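Local atomic coordinates of pyruvate kinase (PDB entry 3QTG), a protein that catalyses the last step of glycolysis, the transfer of a phosphate group from phosphoenolpyruvate to ADP, which yields pyruvate and ATP. Residues 17-22 and 39-44; 284-289 and 314-319; 355-360 and 387-392; 380-385 and 426-431. One frame throughout, in Å; residues are numbered along the deposited sequence.

Overall arrangement
The chain starts in the TIM barrel. Interaction 1 pairs strand 18-22 with the start of strand 44-48 and closes the short loop through helix 32-39. Much later, interaction 2 closes the loop through helix 302-313 and joins the last two barrel strands. The two contacts meet where strand 18-22 lies beside strand 318-321, the seam that shuts the barrel: Lys-18 N is 2.8 Å from Asp-317 O. The chain then enters the C-terminal alpha/beta domain. Interaction 3 ties the start of helix 358-373 to helix 385-391. Interaction 4 opens before interaction 3 has closed, so the two cross. It joins the loop after strand 376-380 to the start of helix 428-439. Their centres lie about 17 Å apart.

Interaction 1: 17-22 and 39-44; sequences TKRVAT and LDLVDG
Arg-19 and Asp-43 join the first two parallel strands of the TIM barrel, 18-22 and 44-48. The backbones form one parallel bridge, Val-20 with Gly-44. Arg-19 O accepts from Asp-43 N at 2.7 Å and, weakly, from Gly-44 N. Ala-21 N then donates to Gly-44 O at 3.2 Å.

The salt bridge is side-on. Arg-19 NE reaches Asp-43 OD2 at 2.8 Å, and NH2 reaches OD1 at 2.9 Å. The carboxylate lies at the guanidinium edge, but the two planes are turned 32° apart, and both nitrogens meet their oxygens from above the carboxylate plane. Asp-43 OD2 also accepts from Arg-19 N through its anti lone pair. Two bonds from one residue thus grip this oxygen and hold the carboxylate against the strand. The Arg-19 chain bends at chi3 (-59°), which brings NE round to the acid. Leu-41 O lies over one guanidinium face.

Apolar contact is slight: Ala-21 CB touches Val-42 CG1 at 3.9 Å. Helix 331-343 covers this side, with Val-335 against Ala-21 and Leu-41. Arg-19 NH1 bonds to Ser-339 OG there. The same NH1 donates to a water, 3.1 Å away, that in turn donates to Asp-40 O.

Interaction 2: 284-289 and 314-319; sequences IAVATQ and MGVDSL
Ile-284 and Asp-317 meet where the last two strands of the barrel begin to pair. Asp-317 OD2 accepts from Ile-284 N at 2.7 Å, with an N-H...O angle of 160°. The donor comes from well above the carboxylate plane. Asp-317 CG stands beside its own backbone N (chi1 -64°), and this turns the acid back to the strand. Ile-284 O takes two weak bonds, from Asp-317 N and Ser-318 N. Beyond them Val-286 N donates to Ser-318 O at 3.2 Å.

The packed part runs from Ile-284 to Val-286. Val-286 CG2 meets Val-316 CG1 at 4.0 Å, and Val-286 CB meets Leu-319 CD2 at 4.1 Å. Across the sheet from these, Ala-285 CB sits 3.5 Å from Ser-318 OG. Ser-318 OG is hydrogen-bonded to Tyr-249 OH. The looser end is at Thr-288 and Gln-289, which are partly exposed and do not meet the other segment. Thr-288 probably binds substrate, as in related enzymes.

Asp-317 OD2 also forms a salt bridge with Arg-394. With alanine at Asp-317, Ile-284 N would probably lose this acceptor and Arg-394 an opposite charge.

The contact belongs to a right-handed beta-alpha-beta unit. Its helix 302-313 packs on Val-286 and Leu-319, while strand 249-253 flanks strand 284-287 on its other edge.

Interaction 3: 355-360 and 387-392; sequences LQNSRD and ARRIAK
Arg-359 and Arg-389 bring like charges unusually close, with NH1 to NH1 at 3.0 Å. Both atoms are donors, so no hydrogen bond forms. Arg-389 NH1 lies over a face of the Arg-359 guanidinium, and the two planes are 58° apart. Arg-359 CB in turn covers one face of the Arg-389 group.

Asp-360 probably offsets part of this charge. Its OD1 accepts from Arg-389 NH2 at 2.7 Å and from Lys-392 NZ at 2.9 Å. The two donors come from opposite faces of the carboxylate. Asp-360 OD1 itself lies at the edge of the Arg-389 guanidinium, almost in its plane. Lys-392 reaches the acid with a chain that is extended beyond CG. Arg-389 bends at chi3 (-42°), turning NH2 to OD1.

The acid is also fixed from its own segment. Asp-360 OD2 accepts from Gln-356 N at 2.8 Å through its anti lone pair. Asp-360 N donates to Asn-357 OD1 at 3.0 Å, which caps the helix start. Leu-461 of the third subunit packs on Arg-359.

The contact is a salt-bridge network of one acid and two bases. It links an N-capped helix start to helix 385-391 in the C-terminal alpha/beta domain.

Interaction 4: 380-385 and 426-431; sequences FSMSGT and ENYEEG. With SO4 (sulfate ion), chain C.
Sulfate O1 is gripped from both segments, by Met-382 N at 2.6 Å and by Tyr-428 OH. The place of that hydroxyl is less certain. The ion, probably from the crystallisation liquor, sits at an anion-binding helix start of the alpha/beta domain. Strand 376-380 runs through a loop into helix 385-391, and Gly-384 is the N-cap. Ser-383 N donates to sulfate O2 at 2.8 Å, and Thr-385 N joins it at 3.2 Å. Ser-381 OG holds sulfate O3 at 2.6 Å, and Leu-386 N adds a further bond. The backbone N-H groups and the helix end are likely to help offset the negative charge.

Tyr-428 lies with its edge to the ion. Met-382 CG packs 3.5 Å from Tyr-428 CZ. The Met-382 chain bends at chi2 (-49°), which carries SD above the ring face at a distance, a Met-aromatic contact. The ring also stacks with that of Tyr-448.

Phe-380 carries the inner half. Phe-380 CD2 meets Tyr-428 CD2 at 4.0 Å, and Gly-431 lies over one ring face. An alanine in place of Phe-380 would probably open a gap beneath Gly-431 and deprive Tyr-428 CD2 of an apolar neighbour. Gly-431 CA sits 3.5 Å from the Phe-380 ring centroid, a CH-pi contact 13° off the normal.

Interaction 1: 17-22 and 39-44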
loop_
_atom_site.group_PDB
_atom_site.type_symbol
_atom_site.label_atom_id
_atom_site.label_comp_id
_atom_site.label_asym_id
_atom_site.label_seq_id
_atom_site.Cartn_x
_atom_site.Cartn_y
_atom_site.Cartn_z
ATOM N N THR A 17 7.269 3.631 -27.536
ATOM C CA THR A 17 7.415 2.349 -28.229
ATOM C C THR A 17 8.204 2.566 -29.518
ATOM O O THR A 17 7.877 3.432 -30.317
ATOM C CB THR A 17 6.065 1.729 -28.581
ATOM O OG1 THR A 17 5.219 1.762 -27.427
ATOM C CG2 THR A 17 6.249 0.285 -29.037
ATOM N N LYS A 18 9.251 1.773 -29.694
ATOM C CA LYS A 18 10.107 1.884 -30.863
ATOM C C LYS A 18 9.627 1.014 -32.032
ATOM O O LYS A 18 8.991 -0.020 -31.845
ATOM C CB LYS A 18 11.573 1.599 -30.485
ATOM C CG LYS A 18 12.109 2.519 -29.370
ATOM C CD LYS A 18 11.895 3.991 -29.721
ATOM C CE LYS A 18 12.485 4.908 -28.691
ATOM N NZ LYS A 18 13.925 4.593 -28.546
ATOM N N ARG A 19 9.945 1.464 -33.241
ATOM C CA ARG A 19 9.369 0.928 -34.473
ATOM C C ARG A 19 10.500 0.329 -35.297
ATOM O O ARG A 19 11.443 1.030 -35.680
ATOM C CB ARG A 19 8.676 2.058 -35.256
ATOM C CG ARG A 19 7.609 2.857 -34.465
ATOM C CD ARG A 19 7.474 4.325 -34.944
ATOM N NE ARG A 19 8.748 5.040 -34.822
ATOM C CZ ARG A 19 8.975 6.301 -35.178
ATOM N NH1 ARG A 19 8.017 7.054 -35.708
ATOM N NH2 ARG A 19 10.181 6.815 -34.996
ATOM N N VAL A 20 10.416 -0.980 -35.527
ATOM C CA VAL A 20 11.399 -1.703 -36.323
ATOM C C VAL A 20 10.746 -2.258 -37.603
ATOM O O VAL A 20 9.668 -2.847 -37.544
ATOM C CB VAL A 20 12.075 -2.847 -35.498
ATOM C CG1 VAL A 20 12.829 -3.838 -36.406
ATOM C CG2 VAL A 20 12.998 -2.258 -34.453
ATOM N N ALA A 21 11.390 -2.037 -38.748
ATOM C CA ALA A 21 10.926 -2.603 -40.031
ATOM C C ALA A 21 11.971 -3.518 -40.635
ATOM O O ALA A 21 13.163 -3.271 -40.490
ATOM C CB ALA A 21 10.570 -1.518 -41.018
ATOM N N THR A 22 11.510 -4.585 -41.290
ATOM C CA THR A 22 12.385 -5.475 -42.031
ATOM C C THR A 22 12.579 -4.997 -43.472
ATOM O O THR A 22 11.627 -4.634 -44.158
ATOM C CB THR A 22 11.856 -6.915 -42.041
ATOM O OG1 THR A 22 11.795 -7.403 -40.691
ATOM C CG2 THR A 22 12.760 -7.830 -42.890
ATOM N N LEU A 39 12.152 5.562 -43.760
ATOM C CA LEU A 39 13.125 5.528 -42.675
ATOM C C LEU A 39 12.862 6.590 -41.618
ATOM O O LEU A 39 13.277 6.439 -40.465
ATOM C CB LEU A 39 14.555 5.627 -43.224
ATOM C CG LEU A 39 14.979 4.420 -44.075
ATOM C CD1 LEU A 39 16.344 4.610 -44.694
ATOM C CD2 LEU A 39 14.940 3.119 -43.266
ATOM N N ASP A 40 12.188 7.669 -42.023
ATOM C CA ASP A 40 11.710 8.705 -41.103
ATOM C C ASP A 40 10.712 8.143 -40.095
ATOM O O ASP A 40 10.454 8.748 -39.058
ATOM C CB ASP A 40 11.020 9.831 -41.874
ATOM C CG ASP A 40 12.000 10.849 -42.472
ATOM O OD1 ASP A 40 13.243 10.755 -42.267
ATOM O OD2 ASP A 40 11.495 11.763 -43.164
ATOM N N LEU A 41 10.142 6.995 -40.422
ATOM C CA LEU A 41 9.090 6.408 -39.618
ATOM C C LEU A 41 9.550 5.182 -38.836
ATOM O O LEU A 41 8.724 4.507 -38.212
ATOM C CB LEU A 41 7.859 6.078 -40.488
ATOM C CG LEU A 41 7.006 7.291 -40.886
ATOM C CD1 LEU A 41 6.100 6.988 -42.090
ATOM C CD2 LEU A 41 6.179 7.811 -39.709
ATOM N N VAL A 42 10.849 4.887 -38.885
ATOM C CA VAL A 42 11.407 3.745 -38.145
ATOM C C VAL A 42 12.508 4.182 -37.181
ATOM O O VAL A 42 13.096 5.265 -37.330
ATOM C CB VAL A 42 11.876 2.558 -39.075
ATOM C CG1 VAL A 42 10.836 2.271 -40.129
ATOM C CG2 VAL A 42 13.255 2.839 -39.745
ATOM N N ASP A 43 12.748 3.348 -36.170
ATOM C CA ASP A 43 13.818 3.577 -35.206
ATOM C C ASP A 43 14.931 2.570 -35.398
ATOM O O ASP A 43 16.015 2.710 -34.830
ATOM C CB ASP A 43 13.281 3.520 -33.769
ATOM C CG ASP A 43 12.142 4.504 -33.534
ATOM O OD1 ASP A 43 12.375 5.732 -33.503
ATOM O OD2 ASP A 43 10.995 4.059 -33.388
ATOM N N GLY A 44 14.642 1.539 -36.187
ATOM C CA GLY A 44 15.594 0.477 -36.463
ATOM C C GLY A 44 15.157 -0.371 -37.630
ATOM O O GLY A 44 14.001 -0.331 -38.037
HETATM O O HOH W 1 8.382 9.740 -37.258
#

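Interaction 2: 284-289 and 314-319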
loop_
_atom_site.group_PDB
_atom_site.type_symbol
_atom_site.label_atom_id
_atom_site.label_comp_id
_atom_site.label_asym_id
_atom_site.label_seq_id
_atom_site.Cartn_x
_atom_site.Cartn_y
_atom_site.Cartn_z
ATOM N N ILE A 284 12.334 -5.756 -24.496
ATOM C CA ILE A 284 11.418 -6.761 -25.039
ATOM C C ILE A 284 10.783 -6.262 -26.356
ATOM O O ILE A 284 10.322 -5.122 -26.456
ATOM C CB ILE A 284 10.331 -7.177 -23.983
ATOM C CG1 ILE A 284 9.208 -8.035 -24.588
ATOM C CG2 ILE A 284 9.769 -5.956 -23.216
ATOM C CD1 ILE A 284 9.532 -9.529 -24.682
ATOM N N ALA A 285 10.783 -7.124 -27.363
ATOM C CA ALA A 285 10.115 -6.843 -28.629
ATOM C C ALA A 285 9.008 -7.853 -28.911
ATOM O O ALA A 285 9.030 -8.986 -28.425
ATOM C CB ALA A 285 11.141 -6.843 -29.784
ATOM N N VAL A 286 8.012 -7.413 -29.666
ATOM C CA VAL A 286 7.051 -8.329 -30.268
ATOM C C VAL A 286 7.197 -8.208 -31.791
ATOM O O VAL A 286 7.166 -7.106 -32.338
ATOM C CB VAL A 286 5.606 -8.093 -29.776
ATOM C CG1 VAL A 286 4.626 -8.972 -30.538
ATOM C CG2 VAL A 286 5.484 -8.405 -28.251
ATOM N N ALA A 287 7.401 -9.352 -32.443
ATOM C CA ALA A 287 7.699 -9.452 -33.876
ATOM C C ALA A 287 6.677 -10.324 -34.615
ATOM O O ALA A 287 6.212 -11.327 -34.066
ATOM C CB ALA A 287 9.109 -10.051 -34.069
ATOM N N THR A 288 6.388 -9.948 -35.868
ATOM C CA THR A 288 5.600 -10.725 -36.855
ATOM C C THR A 288 4.105 -10.664 -36.562
ATOM O O THR A 288 3.704 -10.605 -35.388
ATOM C CB THR A 288 6.042 -12.221 -36.978
ATOM O OG1 THR A 288 5.490 -12.983 -35.901
ATOM C CG2 THR A 288 7.541 -12.382 -36.979
ATOM N N GLN A 289 3.282 -10.675 -37.617
ATOM C CA GLN A 289 1.831 -10.748 -37.463
ATOM C C GLN A 289 1.274 -9.550 -36.690
ATOM O O GLN A 289 0.417 -9.709 -35.796
ATOM C CB GLN A 289 1.427 -12.033 -36.715
ATOM C CG GLN A 289 1.943 -13.334 -37.307
ATOM C CD GLN A 289 1.020 -13.898 -38.341
ATOM O OE1 GLN A 289 -0.200 -13.663 -38.310
ATOM N NE2 GLN A 289 1.585 -14.659 -39.279
ATOM N N MET A 314 1.156 -2.842 -23.141
ATOM C CA MET A 314 1.823 -3.710 -22.168
ATOM C C MET A 314 3.172 -3.139 -21.770
ATOM O O MET A 314 3.740 -3.533 -20.761
ATOM C CB MET A 314 2.075 -5.095 -22.754
ATOM C CG MET A 314 0.878 -5.996 -22.923
ATOM S SD MET A 314 1.492 -7.656 -23.372
ATOM C CE MET A 314 1.813 -8.278 -21.724
ATOM N N GLY A 315 3.696 -2.235 -22.591
ATOM C CA GLY A 315 4.960 -1.565 -22.294
ATOM C C GLY A 315 6.189 -2.213 -22.920
ATOM O O GLY A 315 7.282 -2.060 -22.397
ATOM N N VAL A 316 6.023 -2.896 -24.058
ATOM C CA VAL A 316 7.171 -3.430 -24.809
ATOM C C VAL A 316 8.063 -2.290 -25.311
ATOM O O VAL A 316 7.559 -1.182 -25.571
ATOM C CB VAL A 316 6.718 -4.327 -26.019
ATOM C CG1 VAL A 316 5.918 -5.525 -25.518
ATOM C CG2 VAL A 316 5.894 -3.512 -27.046
ATOM N N ASP A 317 9.366 -2.553 -25.455
ATOM C CA ASP A 317 10.305 -1.556 -25.980
ATOM C C ASP A 317 10.079 -1.278 -27.463
ATOM O O ASP A 317 10.243 -0.141 -27.906
ATOM C CB ASP A 317 11.769 -2.003 -25.856
ATOM C CG ASP A 317 12.231 -2.179 -24.433
ATOM O OD1 ASP A 317 13.049 -1.351 -23.954
ATOM O OD2 ASP A 317 11.814 -3.168 -23.811
ATOM N N SER A 318 9.793 -2.324 -28.234
ATOM C CA SER A 318 9.646 -2.206 -29.700
ATOM C C SER A 318 8.666 -3.202 -30.344
ATOM O O SER A 318 8.332 -4.253 -29.753
ATOM C CB SER A 318 11.012 -2.256 -30.406
ATOM O OG SER A 318 11.751 -3.406 -30.042
ATOM N N LEU A 319 8.211 -2.841 -31.552
ATOM C CA LEU A 319 7.383 -3.691 -32.414
ATOM C C LEU A 319 8.076 -3.820 -33.767
ATOM O O LEU A 319 8.531 -2.827 -34.342
ATOM C CB LEU A 319 5.955 -3.138 -32.588
ATOM C CG LEU A 319 5.087 -2.895 -31.323
ATOM C CD1 LEU A 319 3.855 -2.073 -31.646
ATOM C CD2 LEU A 319 4.656 -4.182 -30.630
#

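Interaction 3: 355-360 and 387-392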
loop_
_atom_site.group_PDB
_atom_site.type_symbol
_atom_site.label_atom_id
_atom_site.label_comp_id
_atom_site.label_asym_id
_atom_site.label_seq_id
_atom_site.Cartn_x
_atom_site.Cartn_y
_atom_site.Cartn_z
ATOM N N LEU A 355 14.737 -5.036 -8.191
ATOM C CA LEU A 355 15.836 -4.179 -7.755
ATOM C C LEU A 355 16.931 -5.118 -7.285
ATOM O O LEU A 355 16.755 -5.848 -6.306
ATOM C CB LEU A 355 15.390 -3.248 -6.615
ATOM C CG LEU A 355 14.266 -2.254 -6.919
ATOM C CD1 LEU A 355 13.665 -1.689 -5.646
ATOM C CD2 LEU A 355 14.771 -1.135 -7.824
ATOM N N GLN A 356 18.051 -5.115 -7.981
ATOM C CA GLN A 356 19.104 -6.062 -7.648
ATOM C C GLN A 356 20.372 -5.394 -7.114
ATOM O O GLN A 356 21.260 -6.069 -6.592
ATOM C CB GLN A 356 19.374 -7.004 -8.821
ATOM C CG GLN A 356 18.258 -8.070 -8.952
ATOM C CD GLN A 356 18.339 -8.894 -10.224
ATOM O OE1 GLN A 356 18.344 -8.348 -11.335
ATOM N NE2 GLN A 356 18.381 -10.224 -10.071
ATOM N N ASN A 357 20.435 -4.064 -7.213
ATOM C CA ASN A 357 21.512 -3.315 -6.573
ATOM C C ASN A 357 21.147 -1.868 -6.250
ATOM O O ASN A 357 19.995 -1.441 -6.421
ATOM C CB ASN A 357 22.821 -3.406 -7.386
ATOM C CG ASN A 357 22.650 -2.960 -8.827
ATOM O OD1 ASN A 357 22.058 -1.906 -9.110
ATOM N ND2 ASN A 357 23.169 -3.763 -9.753
ATOM N N SER A 358 22.147 -1.135 -5.775
ATOM C CA SER A 358 22.018 0.260 -5.404
ATOM C C SER A 358 21.743 1.132 -6.612
ATOM O O SER A 358 21.013 2.107 -6.523
ATOM C CB SER A 358 23.311 0.737 -4.741
ATOM O OG SER A 358 23.122 0.784 -3.354
ATOM N N ARG A 359 22.368 0.796 -7.728
ATOM C CA ARG A 359 22.183 1.562 -8.949
ATOM C C ARG A 359 20.748 1.488 -9.450
ATOM O O ARG A 359 20.224 2.480 -9.963
ATOM C CB ARG A 359 23.187 1.135 -10.014
ATOM C CG ARG A 359 24.603 1.604 -9.713
ATOM C CD ARG A 359 25.612 1.033 -10.711
ATOM N NE ARG A 359 25.826 -0.389 -10.453
ATOM C CZ ARG A 359 26.121 -1.297 -11.383
ATOM N NH1 ARG A 359 26.270 -0.945 -12.654
ATOM N NH2 ARG A 359 26.288 -2.572 -11.032
ATOM N N ASP A 360 20.122 0.322 -9.274
ATOM C CA ASP A 360 18.704 0.125 -9.579
ATOM C C ASP A 360 17.835 1.041 -8.727
ATOM O O ASP A 360 16.957 1.698 -9.264
ATOM C CB ASP A 360 18.272 -1.333 -9.356
ATOM C CG ASP A 360 18.698 -2.281 -10.500
ATOM O OD1 ASP A 360 19.133 -1.828 -11.600
ATOM O OD2 ASP A 360 18.591 -3.510 -10.273
ATOM N N ALA A 387 21.441 4.743 -19.158
ATOM C CA ALA A 387 20.285 5.048 -20.012
ATOM C C ALA A 387 19.329 3.870 -20.043
ATOM O O ALA A 387 18.128 4.031 -19.830
ATOM C CB ALA A 387 20.734 5.407 -21.425
ATOM N N ARG A 388 19.874 2.681 -20.300
ATOM C CA ARG A 388 19.122 1.423 -20.180
ATOM C C ARG A 388 18.535 1.151 -18.786
ATOM O O ARG A 388 17.408 0.663 -18.670
ATOM C CB ARG A 388 19.989 0.238 -20.612
ATOM C CG ARG A 388 20.165 0.135 -22.135
ATOM C CD ARG A 388 21.150 -0.994 -22.487
ATOM N NE ARG A 388 21.679 -0.846 -23.845
ATOM C CZ ARG A 388 21.179 -1.489 -24.896
ATOM N NH1 ARG A 388 20.151 -2.328 -24.739
ATOM N NH2 ARG A 388 21.707 -1.310 -26.104
ATOM N N ARG A 389 19.293 1.434 -17.731
ATOM C CA ARG A 389 18.763 1.207 -16.397
ATOM C C ARG A 389 17.556 2.131 -16.116
ATOM O O ARG A 389 16.612 1.734 -15.460
ATOM C CB ARG A 389 19.847 1.353 -15.334
ATOM C CG ARG A 389 19.374 0.969 -13.928
ATOM C CD ARG A 389 20.439 1.211 -12.861
ATOM N NE ARG A 389 21.766 0.803 -13.306
ATOM C CZ ARG A 389 22.230 -0.440 -13.281
ATOM N NH1 ARG A 389 23.458 -0.689 -13.743
ATOM N NH2 ARG A 389 21.481 -1.434 -12.806
ATOM N N ILE A 390 17.589 3.349 -16.632
ATOM C CA ILE A 390 16.459 4.264 -16.493
ATOM C C ILE A 390 15.261 3.749 -17.277
ATOM O O ILE A 390 14.149 3.703 -16.738
ATOM C CB ILE A 390 16.816 5.730 -16.906
ATOM C CG1 ILE A 390 17.577 6.424 -15.763
ATOM C CG2 ILE A 390 15.545 6.531 -17.246
ATOM C CD1 ILE A 390 18.490 7.518 -16.224
ATOM N N ALA A 391 15.500 3.365 -18.535
ATOM C CA ALA A 391 14.434 2.890 -19.426
ATOM C C ALA A 391 13.640 1.724 -18.877
ATOM O O ALA A 391 12.426 1.636 -19.098
ATOM C CB ALA A 391 14.984 2.547 -20.820
ATOM N N LYS A 392 14.308 0.820 -18.165
ATOM C CA LYS A 392 13.618 -0.402 -17.722
ATOM C C LYS A 392 12.561 -0.107 -16.683
ATOM O O LYS A 392 11.688 -0.937 -16.453
ATOM C CB LYS A 392 14.588 -1.469 -17.215
ATOM C CG LYS A 392 15.206 -1.186 -15.874
ATOM C CD LYS A 392 16.309 -2.181 -15.578
ATOM C CE LYS A 392 16.626 -2.146 -14.099
ATOM N NZ LYS A 392 17.763 -3.024 -13.799
#

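Interaction 4: 380-385 and 426-431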
loop_
_atom_site.group_PDB
_atom_site.type_symbol
_atom_site.label_atom_id
_atom_site.label_comp_id
_atom_site.label_asym_id
_atom_site.label_seq_id
_atom_site.Cartn_x
_atom_site.Cartn_y
_atom_site.Cartn_z
ATOM N N PHE A 380 23.535 11.567 -19.524
ATOM C CA PHE A 380 24.794 11.410 -20.236
ATOM C C PHE A 380 25.428 10.054 -19.922
ATOM O O PHE A 380 25.700 9.699 -18.769
ATOM C CB PHE A 380 25.778 12.579 -20.064
ATOM C CG PHE A 380 26.759 12.696 -21.217
ATOM C CD1 PHE A 380 26.405 13.369 -22.383
ATOM C CD2 PHE A 380 28.009 12.094 -21.153
ATOM C CE1 PHE A 380 27.297 13.468 -23.461
ATOM C CE2 PHE A 380 28.902 12.165 -22.239
ATOM C CZ PHE A 380 28.536 12.854 -23.391
ATOM N N SER A 381 25.637 9.291 -20.986
ATOM C CA SER A 381 25.943 7.886 -20.871
ATOM C C SER A 381 27.056 7.535 -21.848
ATOM O O SER A 381 26.929 7.791 -23.040
ATOM C CB SER A 381 24.673 7.084 -21.169
ATOM O OG SER A 381 24.793 5.742 -20.753
ATOM N N MET A 382 28.147 6.976 -21.328
ATOM C CA MET A 382 29.304 6.578 -22.139
ATOM C C MET A 382 29.037 5.312 -22.960
ATOM O O MET A 382 29.299 5.287 -24.162
ATOM C CB MET A 382 30.547 6.378 -21.263
ATOM C CG MET A 382 31.091 7.653 -20.625
ATOM S SD MET A 382 31.309 9.025 -21.779
ATOM C CE MET A 382 32.439 10.106 -20.881
ATOM N N SER A 383 28.520 4.276 -22.306
ATOM C CA SER A 383 28.293 2.982 -22.939
ATOM C C SER A 383 26.821 2.615 -23.088
ATOM O O SER A 383 26.505 1.540 -23.582
ATOM C CB SER A 383 29.003 1.879 -22.137
ATOM O OG SER A 383 30.404 2.133 -22.081
ATOM N N GLY A 384 25.922 3.489 -22.634
ATOM C CA GLY A 384 24.489 3.177 -22.614
ATOM C C GLY A 384 23.951 2.552 -21.332
ATOM O O GLY A 384 22.756 2.326 -21.228
ATOM N N THR A 385 24.815 2.287 -20.354
ATOM C CA THR A 385 24.429 1.545 -19.130
ATOM C C THR A 385 23.337 2.234 -18.256
ATOM O O THR A 385 22.325 1.624 -17.912
ATOM C CB THR A 385 25.667 1.223 -18.279
ATOM O OG1 THR A 385 26.692 0.652 -19.118
ATOM C CG2 THR A 385 25.326 0.239 -17.139
ATOM N N GLU A 426 34.422 15.562 -23.291
ATOM C CA GLU A 426 35.707 15.125 -22.737
ATOM C C GLU A 426 35.509 14.283 -21.491
ATOM O O GLU A 426 36.339 13.430 -21.159
ATOM C CB GLU A 426 36.616 16.331 -22.444
ATOM C CG GLU A 426 38.137 16.056 -22.614
ATOM C CD GLU A 426 38.461 15.091 -23.768
ATOM O OE1 GLU A 426 38.305 15.486 -24.951
ATOM O OE2 GLU A 426 38.865 13.933 -23.487
ATOM N N ASN A 427 34.384 14.522 -20.824
ATOM C CA ASN A 427 34.068 13.896 -19.557
ATOM C C ASN A 427 32.569 14.041 -19.311
ATOM O O ASN A 427 31.865 14.702 -20.087
ATOM C CB ASN A 427 34.884 14.556 -18.435
ATOM C CG ASN A 427 34.691 16.069 -18.380
ATOM O OD1 ASN A 427 33.569 16.562 -18.354
ATOM N ND2 ASN A 427 35.792 16.810 -18.350
ATOM N N TYR A 428 32.095 13.443 -18.223
ATOM C CA TYR A 428 30.680 13.388 -17.915
ATOM C C TYR A 428 30.099 14.770 -17.703
ATOM O O TYR A 428 29.066 15.092 -18.288
ATOM C CB TYR A 428 30.451 12.568 -16.664
ATOM C CG TYR A 428 30.359 11.091 -16.912
ATOM C CD1 TYR A 428 31.319 10.232 -16.399
ATOM C CD2 TYR A 428 29.312 10.550 -17.662
ATOM C CE1 TYR A 428 31.239 8.866 -16.613
ATOM C CE2 TYR A 428 29.219 9.177 -17.879
ATOM C CZ TYR A 428 30.186 8.348 -17.346
ATOM O OH TYR A 428 30.133 7.002 -17.557
ATOM N N GLU A 429 30.783 15.574 -16.881
ATOM C CA GLU A 429 30.303 16.894 -16.508
ATOM C C GLU A 429 30.136 17.807 -17.719
ATOM O O GLU A 429 29.133 18.497 -17.828
ATOM C CB GLU A 429 31.158 17.531 -15.390
ATOM C CG GLU A 429 30.354 18.482 -14.462
ATOM C CD GLU A 429 29.434 17.751 -13.453
ATOM O OE1 GLU A 429 29.959 16.972 -12.630
ATOM O OE2 GLU A 429 28.185 17.961 -13.472
ATOM N N GLU A 430 31.091 17.771 -18.649
ATOM C CA GLU A 430 30.998 18.551 -19.889
ATOM C C GLU A 430 29.877 18.002 -20.801
ATOM O O GLU A 430 29.097 18.765 -21.386
ATOM C CB GLU A 430 32.365 18.583 -20.589
ATOM C CG GLU A 430 32.359 18.975 -22.070
ATOM C CD GLU A 430 33.748 18.896 -22.721
ATOM O OE1 GLU A 430 34.701 19.513 -22.172
ATOM O OE2 GLU A 430 33.887 18.234 -23.780
ATOM N N GLY A 431 29.786 16.675 -20.889
ATOM C CA GLY A 431 28.714 16.035 -21.625
ATOM C C GLY A 431 27.334 16.428 -21.138
ATOM O O GLY A 431 26.474 16.815 -21.933
HETATM S S SO4 C . 27.348 4.762 -18.610
HETATM O O1 SO4 C . 28.062 5.986 -18.900
HETATM O O2 SO4 C . 27.599 3.812 -19.701
HETATM O O3 SO4 C . 25.910 5.013 -18.518
HETATM O O4 SO4 C . 27.773 4.152 -17.350
#